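Local atomic coordinates of caprin-2 (Danio rerio, PDB entry 4OUS), a protein that probably acts in canonical Wnt signalling through its C1q domain, which assembles into a trimer. Residues L4-S9 against G35-T40; F45-P48 against A52-F55; F55-L60 against V80-N85; I70-N75 against N96-Q101. The protein carries 1 engineered substitution. One frame throughout, in Å; residues are numbered along the deposited sequence.

Contact 1 (L4-S9 against G35-T40); sequences LRVAFS and GDMFDT
Phe8 lays one face of its ring over the CD1 corner of Phe38, and the two rings form an offset stack at one end of the C1q jelly-roll sandwich. The planes are only 16° from parallel and the centroids are 4.6 Å apart. The overlap is partial: Phe38 CD1 sits 3.5 Å above the Phe8 plane, displaced toward the rim, while the two side chains as a whole cross at about a right angle. Phe8 holds CG between its backbone N and carbonyl carbon (chi1 69°), whereas Phe38 swings CG opposite its backbone N (chi1 -172°), and each ring thereby reaches the other. The stack ties strand 7-12, a member of the five-stranded sheet, to the short strand 38-39, which belongs to the opposing sheet. Phe127 approaches Phe8 edge-to-face, and the ring of Phe45 also meets it.

Toward the chain start the fit is thinner. Val6 CG1 meets Met37 CG at 4.3 Å, after which the rest of the methionine turns away toward Pro48 and Thr46. Val6 also packs on Leu131, and its backbone N is bonded to Tyr133 OH of the second subunit, so the lead-in to strand 7-12 serves the trimer as well as the sandwich. Beside it Gly35 has a positive phi, at which a beta carbon would jam against the preceding carbonyl O and also crowd Arg5 O and Val6 CG2. Bare backbone faces the other segment instead: Gly35 N lies 3.6 Å from Arg5 O, a contact without a hydrogen bond.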
loop_
_atom_site.group_PDB
_atom_site.type_symbol
_atom_site.label_atom_id
_atom_site.label_comp_id
_atom_site.label_asym_id
_atom_site.label_seq_id
_atom_site.Cartn_x
_atom_site.Cartn_y
_atom_site.Cartn_z
ATOM N N LEU A 4 4.625 24.418 -2.381
ATOM C CA LEU A 4 5.793 23.551 -2.281
ATOM C C LEU A 4 5.547 22.202 -2.948
ATOM O O LEU A 4 4.430 21.688 -2.931
ATOM C CB LEU A 4 6.178 23.341 -0.814
ATOM C CG LEU A 4 7.530 23.897 -0.363
ATOM C CD1 LEU A 4 7.656 23.837 1.153
ATOM C CD2 LEU A 4 8.669 23.142 -1.029
ATOM N N ARG A 5 6.591 21.638 -3.544
ATOM C CA ARG A 5 6.541 20.271 -4.038
ATOM C C ARG A 5 7.456 19.428 -3.172
ATOM O O ARG A 5 8.665 19.654 -3.133
ATOM C CB ARG A 5 6.944 20.201 -5.509
ATOM C CG ARG A 5 6.017 20.997 -6.412
ATOM C CD ARG A 5 6.323 20.785 -7.882
ATOM N NE ARG A 5 5.236 21.280 -8.722
ATOM C CZ ARG A 5 5.236 21.234 -10.050
ATOM N NH1 ARG A 5 6.270 20.715 -10.699
ATOM N NH2 ARG A 5 4.202 21.708 -10.730
ATOM N N VAL A 6 6.875 18.486 -2.440
ATOM C CA VAL A 6 7.637 17.700 -1.492
ATOM C C VAL A 6 7.242 16.236 -1.642
ATOM O O VAL A 6 6.083 15.872 -1.418
ATOM C CB VAL A 6 7.389 18.156 -0.038
ATOM C CG1 VAL A 6 8.296 17.396 0.919
ATOM C CG2 VAL A 6 7.586 19.659 0.113
ATOM N N ALA A 7 8.194 15.397 -2.035
ATOM C CA ALA A 7 7.937 13.975 -2.204
ATOM C C ALA A 7 9.246 13.229 -2.216
ATOM O O ALA A 7 10.220 13.691 -2.802
ATOM C CB ALA A 7 7.168 13.710 -3.494
ATOM N N PHE A 8 9.278 12.063 -1.584
ATOM C CA PHE A 8 10.449 11.208 -1.664
ATOM C C PHE A 8 10.013 9.775 -1.890
ATOM O O PHE A 8 8.894 9.380 -1.530
ATOM C CB PHE A 8 11.329 11.307 -0.408
ATOM C CG PHE A 8 10.706 10.711 0.818
ATOM C CD1 PHE A 8 10.952 9.397 1.177
ATOM C CD2 PHE A 8 9.866 11.469 1.612
ATOM C CE1 PHE A 8 10.355 8.854 2.301
ATOM C CE2 PHE A 8 9.280 10.936 2.736
ATOM C CZ PHE A 8 9.523 9.625 3.079
ATOM N N SER A 9 10.914 8.993 -2.468
ATOM C CA SER A 9 10.664 7.582 -2.661
ATOM C C SER A 9 12.002 6.880 -2.554
ATOM O O SER A 9 12.879 7.072 -3.403
ATOM C CB SER A 9 9.985 7.343 -4.003
ATOM O OG SER A 9 9.431 6.046 -4.061
ATOM N N GLY A 35 12.119 18.638 -2.820
ATOM C CA GLY A 35 12.167 19.374 -1.570
ATOM C C GLY A 35 13.380 19.067 -0.708
ATOM O O GLY A 35 13.624 19.769 0.273
ATOM N N ASP A 36 14.135 18.031 -1.071
ATOM C CA ASP A 36 15.379 17.670 -0.383
ATOM C C ASP A 36 15.193 17.347 1.090
ATOM O O ASP A 36 16.104 17.565 1.890
ATOM C CB ASP A 36 16.417 18.789 -0.501
ATOM C CG ASP A 36 16.655 19.208 -1.919
ATOM O OD1 ASP A 36 17.428 18.514 -2.612
ATOM O OD2 ASP A 36 16.071 20.230 -2.340
ATOM N N MET A 37 14.037 16.818 1.459
ATOM C CA MET A 37 13.727 16.656 2.872
ATOM C C MET A 37 13.933 15.239 3.419
ATOM O O MET A 37 13.821 15.033 4.632
ATOM C CB MET A 37 12.288 17.113 3.140
ATOM C CG MET A 37 11.981 18.572 2.779
ATOM S SD MET A 37 13.199 19.787 3.298
ATOM C CE MET A 37 13.211 19.440 5.022
ATOM N N PHE A 38 14.229 14.266 2.557
ATOM C CA PHE A 38 14.595 12.943 3.048
ATOM C C PHE A 38 16.103 12.840 3.193
ATOM O O PHE A 38 16.844 13.245 2.296
ATOM C CB PHE A 38 14.092 11.836 2.124
ATOM C CG PHE A 38 14.271 10.459 2.696
ATOM C CD1 PHE A 38 13.394 9.984 3.656
ATOM C CD2 PHE A 38 15.322 9.648 2.298
ATOM C CE1 PHE A 38 13.546 8.723 4.193
ATOM C CE2 PHE A 38 15.474 8.374 2.828
ATOM C CZ PHE A 38 14.586 7.916 3.778
ATOM N N ASP A 39 16.545 12.299 4.324
ATOM C CA ASP A 39 17.956 12.069 4.602
ATOM C C ASP A 39 18.259 10.574 4.583
ATOM O O ASP A 39 17.772 9.829 5.432
ATOM C CB ASP A 39 18.328 12.674 5.953
ATOM C CG ASP A 39 19.783 12.463 6.300
ATOM O OD1 ASP A 39 20.640 13.102 5.657
ATOM O OD2 ASP A 39 20.072 11.663 7.212
ATOM N N THR A 40 19.058 10.130 3.618
ATOM C CA THR A 40 19.286 8.700 3.437
ATOM C C THR A 40 19.980 8.028 4.621
ATOM O O THR A 40 19.646 6.901 4.978
ATOM C CB THR A 40 20.123 8.422 2.175
ATOM O OG1 THR A 40 21.360 9.139 2.248
ATOM C CG2 THR A 40 19.367 8.833 0.931
#

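Contact 2 (F45-P48 against A52-F55); sequences FTCP and AYVF
The ring of Phe45 has the edge of Phe55 turned toward its face and Tyr53 CE1 at its own edge, close to the ring plane. The first pair is an offset edge-to-face contact, with planes at 67° and centroids 5.7 Å apart; Phe45 CD2 lies in the plane of the Phe55 ring, 3.9 Å from Phe55 CZ. The second is oblique, its planes inclined at 57°, and Phe45 CZ comes within 3.7 Å of Tyr53 CE1. Together the three rings make an aromatic cluster between the sheets of the C1q jelly roll, joining strand 44-46 on one side to strand 51-60 on the other. Phe45 spans the gap with CG opposite its backbone N (chi1 172°), and its side chain crosses both Tyr53 and Phe55 at about a right angle. Leu102 of strand 93-102 packs against all three rings.

The outer end of Tyr53 is received by the turn after strand 44-46. Cys47 SG stands obliquely off this ring, 4.6 Å from the Tyr53 centroid, a sulfur-aromatic contact that also brings SG to 3.8 Å from Tyr53 CE2. Pro48 lies farther along, its CD 3.5 Å from Tyr53 OH.

Almost everything that touches here is carbon or sulfur. The one polar side-chain atom at the interface, the tyrosine hydroxyl, is hydrogen-bonded to Ala49 O, so a buried oxygen is satisfied by the connecting turn while the rings and the thiol sulfur cohere by dispersion and weak electrostatics.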
loop_
_atom_site.group_PDB
_atom_site.type_symbol
_atom_site.label_atom_id
_atom_site.label_comp_id
_atom_site.label_asym_id
_atom_site.label_seq_id
_atom_site.Cartn_x
_atom_site.Cartn_y
_atom_site.Cartn_z
ATOM N N PHE A 45 12.586 11.681 7.182
ATOM C CA PHE A 45 11.956 12.780 6.465
ATOM C C PHE A 45 11.713 13.931 7.430
ATOM O O PHE A 45 11.124 13.721 8.488
ATOM C CB PHE A 45 10.632 12.318 5.862
ATOM C CG PHE A 45 9.819 13.431 5.269
ATOM C CD1 PHE A 45 10.138 13.947 4.028
ATOM C CD2 PHE A 45 8.743 13.966 5.953
ATOM C CE1 PHE A 45 9.391 14.970 3.471
ATOM C CE2 PHE A 45 7.990 14.988 5.401
ATOM C CZ PHE A 45 8.317 15.491 4.160
ATOM N N THR A 46 12.153 15.132 7.073
ATOM C CA THR A 46 11.870 16.304 7.890
ATOM C C THR A 46 10.796 17.144 7.221
ATOM O O THR A 46 10.901 17.480 6.041
ATOM C CB THR A 46 13.134 17.140 8.118
ATOM O OG1 THR A 46 14.105 16.333 8.792
ATOM C CG2 THR A 46 12.829 18.355 8.979
ATOM N N CYS A 47 9.757 17.476 7.977
ATOM C CA CYS A 47 8.677 18.296 7.455
ATOM C C CYS A 47 9.145 19.724 7.193
ATOM O O CYS A 47 9.587 20.399 8.120
ATOM C CB CYS A 47 7.514 18.305 8.440
ATOM S SG CYS A 47 6.173 19.380 7.969
ATOM N N PRO A 48 9.033 20.199 5.941
ATOM C CA PRO A 48 9.465 21.567 5.627
ATOM C C PRO A 48 8.369 22.611 5.794
ATOM O O PRO A 48 8.654 23.807 5.762
ATOM C CB PRO A 48 9.862 21.468 4.159
ATOM C CG PRO A 48 8.894 20.466 3.611
ATOM C CD PRO A 48 8.694 19.446 4.717
ATOM N N ALA A 52 -0.620 18.279 5.693
ATOM C CA ALA A 52 -0.965 16.865 5.702
ATOM C C ALA A 52 -0.084 16.142 4.695
ATOM O O ALA A 52 0.057 16.588 3.555
ATOM C CB ALA A 52 -2.433 16.663 5.373
ATOM N N TYR A 53 0.499 15.029 5.135
ATOM C CA TYR A 53 1.443 14.238 4.354
ATOM C C TYR A 53 1.017 12.775 4.327
ATOM O O TYR A 53 0.516 12.261 5.326
ATOM C CB TYR A 53 2.854 14.351 4.947
ATOM C CG TYR A 53 3.486 15.721 4.811
ATOM C CD1 TYR A 53 4.475 15.954 3.866
ATOM C CD2 TYR A 53 3.096 16.785 5.622
ATOM C CE1 TYR A 53 5.060 17.200 3.725
ATOM C CE2 TYR A 53 3.676 18.043 5.484
ATOM C CZ TYR A 53 4.662 18.243 4.532
ATOM O OH TYR A 53 5.257 19.474 4.370
ATOM N N VAL A 54 1.238 12.112 3.198
ATOM C CA VAL A 54 0.946 10.696 3.025
ATOM C C VAL A 54 2.251 9.915 3.053
ATOM O O VAL A 54 3.214 10.314 2.403
ATOM C CB VAL A 54 0.226 10.447 1.688
ATOM C CG1 VAL A 54 -0.031 8.964 1.475
ATOM C CG2 VAL A 54 -1.065 11.244 1.619
ATOM N N PHE A 55 2.273 8.809 3.799
ATOM C CA PHE A 55 3.423 7.903 3.851
ATOM C C PHE A 55 2.996 6.489 3.523
ATOM O O PHE A 55 1.905 6.070 3.898
ATOM C CB PHE A 55 4.076 7.933 5.232
ATOM C CG PHE A 55 4.607 9.274 5.587
ATOM C CD1 PHE A 55 3.827 10.176 6.296
ATOM C CD2 PHE A 55 5.855 9.673 5.143
ATOM C CE1 PHE A 55 4.293 11.443 6.580
ATOM C CE2 PHE A 55 6.326 10.933 5.424
ATOM C CZ PHE A 55 5.545 11.825 6.142
#

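Contact 3 (F55-L60 against V80-N85); sequences FIFHIL and VSAYAN
Phe57 carries this contact: its ring reaches from strand 51-60 across the interior of the sandwich and meets Ala82 and Val80, two residues of strand 77-84 in the facing sheet. Both arrive at the rim of the ring, near its plane, and neither lies over a face. Ala82 CB is the closer, 3.7 Å from Phe57 CE1 and 3.9 Å from Phe57 CZ, so the methyl is set against one ring bond. Val80 touches with a single branch, CG2, at 4.3 Å from Phe57 CE2, on the other side of the ring's outer end. The phenylalanine thus points its far rim between two residues two positions apart on the same strand. It stands in that direction with CG between its backbone N and carbonyl carbon (chi1 65°).

Ile70 and Leu72 of strand 68-74 and Leu110 of strand 107-114 give the ring a mainly aliphatic surround, with Asn96 of the adjacent strand 93-102 also against it. Residues facing the other way serve the trimer: His58 ND1 bonds His97 ND1 of the second subunit, while Ser81 OG bonds Trp122 O of the third.

The pairing of the two segments is wholly apolar. Ring edge against methyl groups needs fit but no particular donor or acceptor direction; next to it Asn96 ND2 bonds Ser81 O, a polar tie between the sheets.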
loop_
_atom_site.group_PDB
_atom_site.type_symbol
_atom_site.label_atom_id
_atom_site.label_comp_id
_atom_site.label_asym_id
_atom_site.label_seq_id
_atom_site.Cartn_x
_atom_site.Cartn_y
_atom_site.Cartn_z
ATOM N N PHE A 55 2.273 8.809 3.799
ATOM C CA PHE A 55 3.423 7.903 3.851
ATOM C C PHE A 55 2.996 6.489 3.523
ATOM O O PHE A 55 1.905 6.070 3.898
ATOM C CB PHE A 55 4.076 7.933 5.232
ATOM C CG PHE A 55 4.607 9.274 5.587
ATOM C CD1 PHE A 55 3.827 10.176 6.296
ATOM C CD2 PHE A 55 5.855 9.673 5.143
ATOM C CE1 PHE A 55 4.293 11.443 6.580
ATOM C CE2 PHE A 55 6.326 10.933 5.424
ATOM C CZ PHE A 55 5.545 11.825 6.142
ATOM N N ILE A 56 3.865 5.751 2.837
ATOM C CA ILE A 56 3.633 4.352 2.502
ATOM C C ILE A 56 4.962 3.612 2.663
ATOM O O ILE A 56 6.024 4.160 2.331
ATOM C CB ILE A 56 3.111 4.173 1.047
ATOM C CG1 ILE A 56 1.972 5.139 0.716
ATOM C CG2 ILE A 56 2.703 2.725 0.792
ATOM C CD1 ILE A 56 1.515 5.074 -0.733
ATOM N N PHE A 57 4.938 2.375 3.155
ATOM C CA PHE A 57 6.158 1.583 3.206
ATOM C C PHE A 57 5.857 0.114 2.979
ATOM O O PHE A 57 4.770 -0.369 3.301
ATOM C CB PHE A 57 6.910 1.788 4.533
ATOM C CG PHE A 57 6.176 1.308 5.755
ATOM C CD1 PHE A 57 6.335 0.005 6.207
ATOM C CD2 PHE A 57 5.367 2.163 6.483
ATOM C CE1 PHE A 57 5.681 -0.442 7.347
ATOM C CE2 PHE A 57 4.714 1.713 7.625
ATOM C CZ PHE A 57 4.878 0.416 8.054
ATOM N N HIS A 58 6.848 -0.583 2.426
ATOM C CA HIS A 58 6.805 -2.013 2.159
ATOM C C HIS A 58 8.174 -2.565 2.506
ATOM O O HIS A 58 9.147 -2.193 1.846
ATOM C CB HIS A 58 6.497 -2.303 0.687
ATOM C CG HIS A 58 5.091 -2.001 0.283
ATOM N ND1 HIS A 58 4.665 -0.751 -0.115
ATOM C CD2 HIS A 58 4.013 -2.813 0.209
ATOM C CE1 HIS A 58 3.378 -0.810 -0.411
ATOM N NE2 HIS A 58 2.960 -2.049 -0.228
ATOM N N ILE A 59 8.272 -3.429 3.513
ATOM C CA ILE A 59 9.574 -3.909 3.960
ATOM C C ILE A 59 9.620 -5.435 3.891
ATOM O O ILE A 59 8.812 -6.107 4.524
ATOM C CB ILE A 59 9.882 -3.436 5.396
ATOM C CG1 ILE A 59 9.741 -1.907 5.532
ATOM C CG2 ILE A 59 11.257 -3.907 5.824
ATOM C CD1 ILE A 59 10.721 -1.095 4.722
ATOM N N LEU A 60 10.555 -5.980 3.118
ATOM C CA LEU A 60 10.700 -7.425 2.988
ATOM C C LEU A 60 11.657 -7.937 4.058
ATOM O O LEU A 60 12.761 -7.400 4.203
ATOM C CB LEU A 60 11.218 -7.789 1.595
ATOM C CG LEU A 60 11.171 -9.274 1.233
ATOM C CD1 LEU A 60 9.737 -9.713 0.970
ATOM C CD2 LEU A 60 12.065 -9.582 0.038
ATOM N N VAL A 80 1.798 4.161 13.097
ATOM C CA VAL A 80 1.218 2.889 12.666
ATOM C C VAL A 80 2.329 1.854 12.669
ATOM O O VAL A 80 3.510 2.209 12.688
ATOM C CB VAL A 80 0.559 2.951 11.250
ATOM C CG1 VAL A 80 -0.571 3.969 11.197
ATOM C CG2 VAL A 80 1.586 3.221 10.154
ATOM N N SER A 81 1.954 0.578 12.646
ATOM C CA SER A 81 2.934 -0.496 12.677
ATOM C C SER A 81 2.607 -1.585 11.668
ATOM O O SER A 81 1.494 -1.655 11.139
ATOM C CB SER A 81 3.015 -1.107 14.076
ATOM O OG SER A 81 3.319 -0.120 15.051
ATOM N N ALA A 82 3.592 -2.436 11.408
ATOM C CA ALA A 82 3.405 -3.562 10.509
ATOM C C ALA A 82 4.155 -4.771 11.035
ATOM O O ALA A 82 5.191 -4.642 11.681
ATOM C CB ALA A 82 3.870 -3.218 9.101
ATOM N N TYR A 83 3.615 -5.942 10.726
ATOM C CA TYR A 83 4.156 -7.225 11.156
ATOM C C TYR A 83 4.264 -8.147 9.966
ATOM O O TYR A 83 3.365 -8.157 9.117
ATOM C CB TYR A 83 3.240 -7.857 12.206
ATOM C CG TYR A 83 3.588 -9.277 12.611
ATOM C CD1 TYR A 83 4.432 -9.519 13.682
ATOM C CD2 TYR A 83 3.060 -10.372 11.933
ATOM C CE1 TYR A 83 4.744 -10.809 14.076
ATOM C CE2 TYR A 83 3.371 -11.674 12.318
ATOM C CZ TYR A 83 4.214 -11.885 13.394
ATOM O OH TYR A 83 4.539 -13.161 13.811
ATOM N N ALA A 84 5.319 -8.951 9.913
ATOM C CA ALA A 84 5.355 -10.022 8.928
ATOM C C ALA A 84 6.180 -11.176 9.449
ATOM O O ALA A 84 7.243 -10.977 10.034
ATOM C CB ALA A 84 5.905 -9.527 7.598
ATOM N N ASN A 85 5.696 -12.385 9.212
ATOM C CA ASN A 85 6.439 -13.556 9.605
ATOM C C ASN A 85 5.954 -14.756 8.832
ATOM O O ASN A 85 4.775 -14.850 8.501
ATOM C CB ASN A 85 6.296 -13.794 11.101
ATOM C CG ASN A 85 7.312 -14.764 11.629
ATOM O OD1 ASN A 85 8.478 -14.721 11.240
ATOM N ND2 ASN A 85 6.882 -15.651 12.518
#

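Contact 4 (I70-N75 against N96-Q101); sequences INLMRN and NHAVLQ
Leu72 CD2 rests against Ala98 CB at 3.7 Å, the tight point of a contact that crosses the interior of the jelly roll from strand 68-74 to strand 93-102. The same methyl also reaches Leu100 CD1, but less closely, at 4.3 Å. One branch of the leucine therefore does the work: with CG opposite the backbone N (chi1 178°), CD2 is carried over to two residues two positions apart on the opposing strand. Val80, Val108 and Leu110 pack round Leu72 from neighbouring strands.

The other end is loose and wet. Arg74 and Gln101 do not touch; two waters fill in between them. Each accepts from Arg74 NE, at 3.0 and 2.9 Å, and each donates to Gln101 O, at 2.8 Å in both cases, so one N-H is shared by two waters and one carbonyl oxygen receives both. The end of the guanidinium group is engaged elsewhere, NH2 forming a salt bridge with Glu77.

At the Asn96 end, Asn96 OD1 accepts from His97 N within its own strand, 2.8 Å away, and also accepts from Thr126 OG1 of the third subunit. Chemistry thus changes along the contact: methyl groups exclude water round Leu72, while at Arg74 the strands are linked by two waters that join an N-H donor to a carbonyl acceptor too far apart to bond directly.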
loop_
_atom_site.group_PDB
_atom_site.type_symbol
_atom_site.label_atom_id
_atom_site.label_comp_id
_atom_site.label_asym_id
_atom_site.label_seq_id
_atom_site.Cartn_x
_atom_site.Cartn_y
_atom_site.Cartn_z
ATOM N N ILE A 70 7.805 -3.437 12.167
ATOM C CA ILE A 70 8.170 -2.100 11.717
ATOM C C ILE A 70 7.221 -1.084 12.333
ATOM O O ILE A 70 6.007 -1.314 12.356
ATOM C CB ILE A 70 8.077 -1.976 10.176
ATOM C CG1 ILE A 70 8.929 -3.027 9.464
ATOM C CG2 ILE A 70 8.439 -0.574 9.716
ATOM C CD1 ILE A 70 10.412 -2.850 9.659
ATOM N N ASN A 71 7.756 0.041 12.807
ATOM C CA ASN A 71 6.923 1.167 13.226
ATOM C C ASN A 71 7.176 2.376 12.338
ATOM O O ASN A 71 8.333 2.742 12.103
ATOM C CB ASN A 71 7.201 1.595 14.673
ATOM C CG ASN A 71 7.232 0.440 15.645
ATOM O OD1 ASN A 71 8.288 0.126 16.211
ATOM N ND2 ASN A 71 6.080 -0.182 15.874
ATOM N N LEU A 72 6.104 3.028 11.892
ATOM C CA LEU A 72 6.206 4.366 11.325
ATOM C C LEU A 72 6.157 5.355 12.484
ATOM O O LEU A 72 5.169 5.406 13.221
ATOM C CB LEU A 72 5.076 4.643 10.337
ATOM C CG LEU A 72 5.072 6.043 9.715
ATOM C CD1 LEU A 72 6.175 6.216 8.689
ATOM C CD2 LEU A 72 3.700 6.383 9.115
ATOM N N MET A 73 7.244 6.093 12.655
ATOM C CA MET A 73 7.436 7.021 13.758
ATOM C C MET A 73 7.219 8.450 13.313
ATOM O O MET A 73 7.628 8.828 12.213
ATOM C CB MET A 73 8.855 6.901 14.314
ATOM C CG MET A 73 9.301 5.486 14.639
ATOM S SD MET A 73 8.391 4.741 16.016
ATOM C CE MET A 73 8.888 5.809 17.361
ATOM N N ARG A 74 6.607 9.253 14.175
ATOM C CA ARG A 74 6.643 10.698 14.018
ATOM C C ARG A 74 7.279 11.234 15.292
ATOM O O ARG A 74 6.732 11.073 16.389
ATOM C CB ARG A 74 5.249 11.287 13.785
ATOM C CG ARG A 74 5.250 12.776 13.469
ATOM C CD ARG A 74 5.138 13.643 14.717
ATOM N NE ARG A 74 3.787 13.668 15.268
ATOM C CZ ARG A 74 3.414 13.094 16.407
ATOM N NH1 ARG A 74 2.155 13.215 16.807
ATOM N NH2 ARG A 74 4.277 12.404 17.142
ATOM N N ASN A 75 8.446 11.848 15.134
ATOM C CA ASN A 75 9.316 12.194 16.257
ATOM C C ASN A 75 9.557 10.922 17.084
ATOM O O ASN A 75 10.152 9.982 16.554
ATOM C CB ASN A 75 8.737 13.374 17.045
ATOM C CG ASN A 75 8.649 14.629 16.184
ATOM O OD1 ASN A 75 9.410 14.779 15.224
ATOM N ND2 ASN A 75 7.723 15.520 16.510
ATOM N N ASN A 96 2.506 -0.756 5.632
ATOM C CA ASN A 96 1.398 0.055 6.107
ATOM C C ASN A 96 1.479 1.426 5.436
ATOM O O ASN A 96 2.298 1.651 4.531
ATOM C CB ASN A 96 1.382 0.169 7.638
ATOM C CG ASN A 96 -0.034 0.225 8.199
ATOM O OD1 ASN A 96 -0.939 0.778 7.569
ATOM N ND2 ASN A 96 -0.233 -0.333 9.386
ATOM N N HIS A 97 0.619 2.329 5.876
ATOM C CA HIS A 97 0.510 3.652 5.303
ATOM C C HIS A 97 -0.058 4.567 6.384
ATOM O O HIS A 97 -0.602 4.083 7.385
ATOM C CB HIS A 97 -0.431 3.629 4.106
ATOM C CG HIS A 97 -1.856 3.539 4.537
ATOM N ND1 HIS A 97 -2.460 2.354 4.899
ATOM C CD2 HIS A 97 -2.754 4.516 4.796
ATOM C CE1 HIS A 97 -3.688 2.607 5.319
ATOM N NE2 HIS A 97 -3.888 3.911 5.272
ATOM N N ALA A 98 0.007 5.875 6.165
ATOM C CA ALA A 98 -0.677 6.814 7.046
ATOM C C ALA A 98 -0.845 8.151 6.349
ATOM O O ALA A 98 -0.062 8.501 5.467
ATOM C CB ALA A 98 0.088 7.000 8.351
ATOM N N VAL A 99 -1.879 8.889 6.741
ATOM C CA VAL A 99 -1.978 10.301 6.398
ATOM C C VAL A 99 -1.857 11.072 7.702
ATOM O O VAL A 99 -2.690 10.916 8.598
ATOM C CB VAL A 99 -3.292 10.668 5.687
ATOM C CG1 VAL A 99 -3.237 12.117 5.207
ATOM C CG2 VAL A 99 -3.551 9.720 4.530
ATOM N N LEU A 100 -0.809 11.882 7.810
ATOM C CA LEU A 100 -0.470 12.545 9.061
ATOM C C LEU A 100 -0.455 14.051 8.926
ATOM O O LEU A 100 0.017 14.592 7.928
ATOM C CB LEU A 100 0.903 12.100 9.554
ATOM C CG LEU A 100 1.131 10.606 9.771
ATOM C CD1 LEU A 100 2.562 10.376 10.221
ATOM C CD2 LEU A 100 0.145 10.035 10.780
ATOM N N GLN A 101 -0.949 14.719 9.965
ATOM C CA GLN A 101 -0.798 16.153 10.118
ATOM C C GLN A 101 0.562 16.424 10.737
ATOM O O GLN A 101 0.806 16.042 11.882
ATOM C CB GLN A 101 -1.909 16.719 11.003
ATOM C CG GLN A 101 -1.794 18.206 11.273
ATOM C CD GLN A 101 -2.044 19.033 10.032
ATOM O OE1 GLN A 101 -3.027 18.824 9.320
ATOM N NE2 GLN A 101 -1.150 19.976 9.760
HETATM O O HOH W 1 1.426 13.789 13.351
HETATM O O HOH W 2 2.794 16.052 13.924
#

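How the contacts relate
The four contacts sample one sandwich. Contacts 1 and 2, with centres about 8 Å apart, share an aromatic region: Phe8 CE2 lies 3.4 Å from Phe45 CD1, and Met37 O probably accepts from Thr46 N at 3.0 Å. Contacts 2 and 3 share Phe55 but sit about 18 Å apart, centre to centre, along strand 51-60. That strand pairs with 93-102, where Tyr53 O and Leu100 N, 2.8 Å apart, join contact 2 to contact 4. The segments of contacts 3 and 4 alternate along the chain and also meet through Ala82 N and Ile70 O, at 2.8 Å. A calcium ion lies about 10 Å from the Ala82 side chain of contact 3.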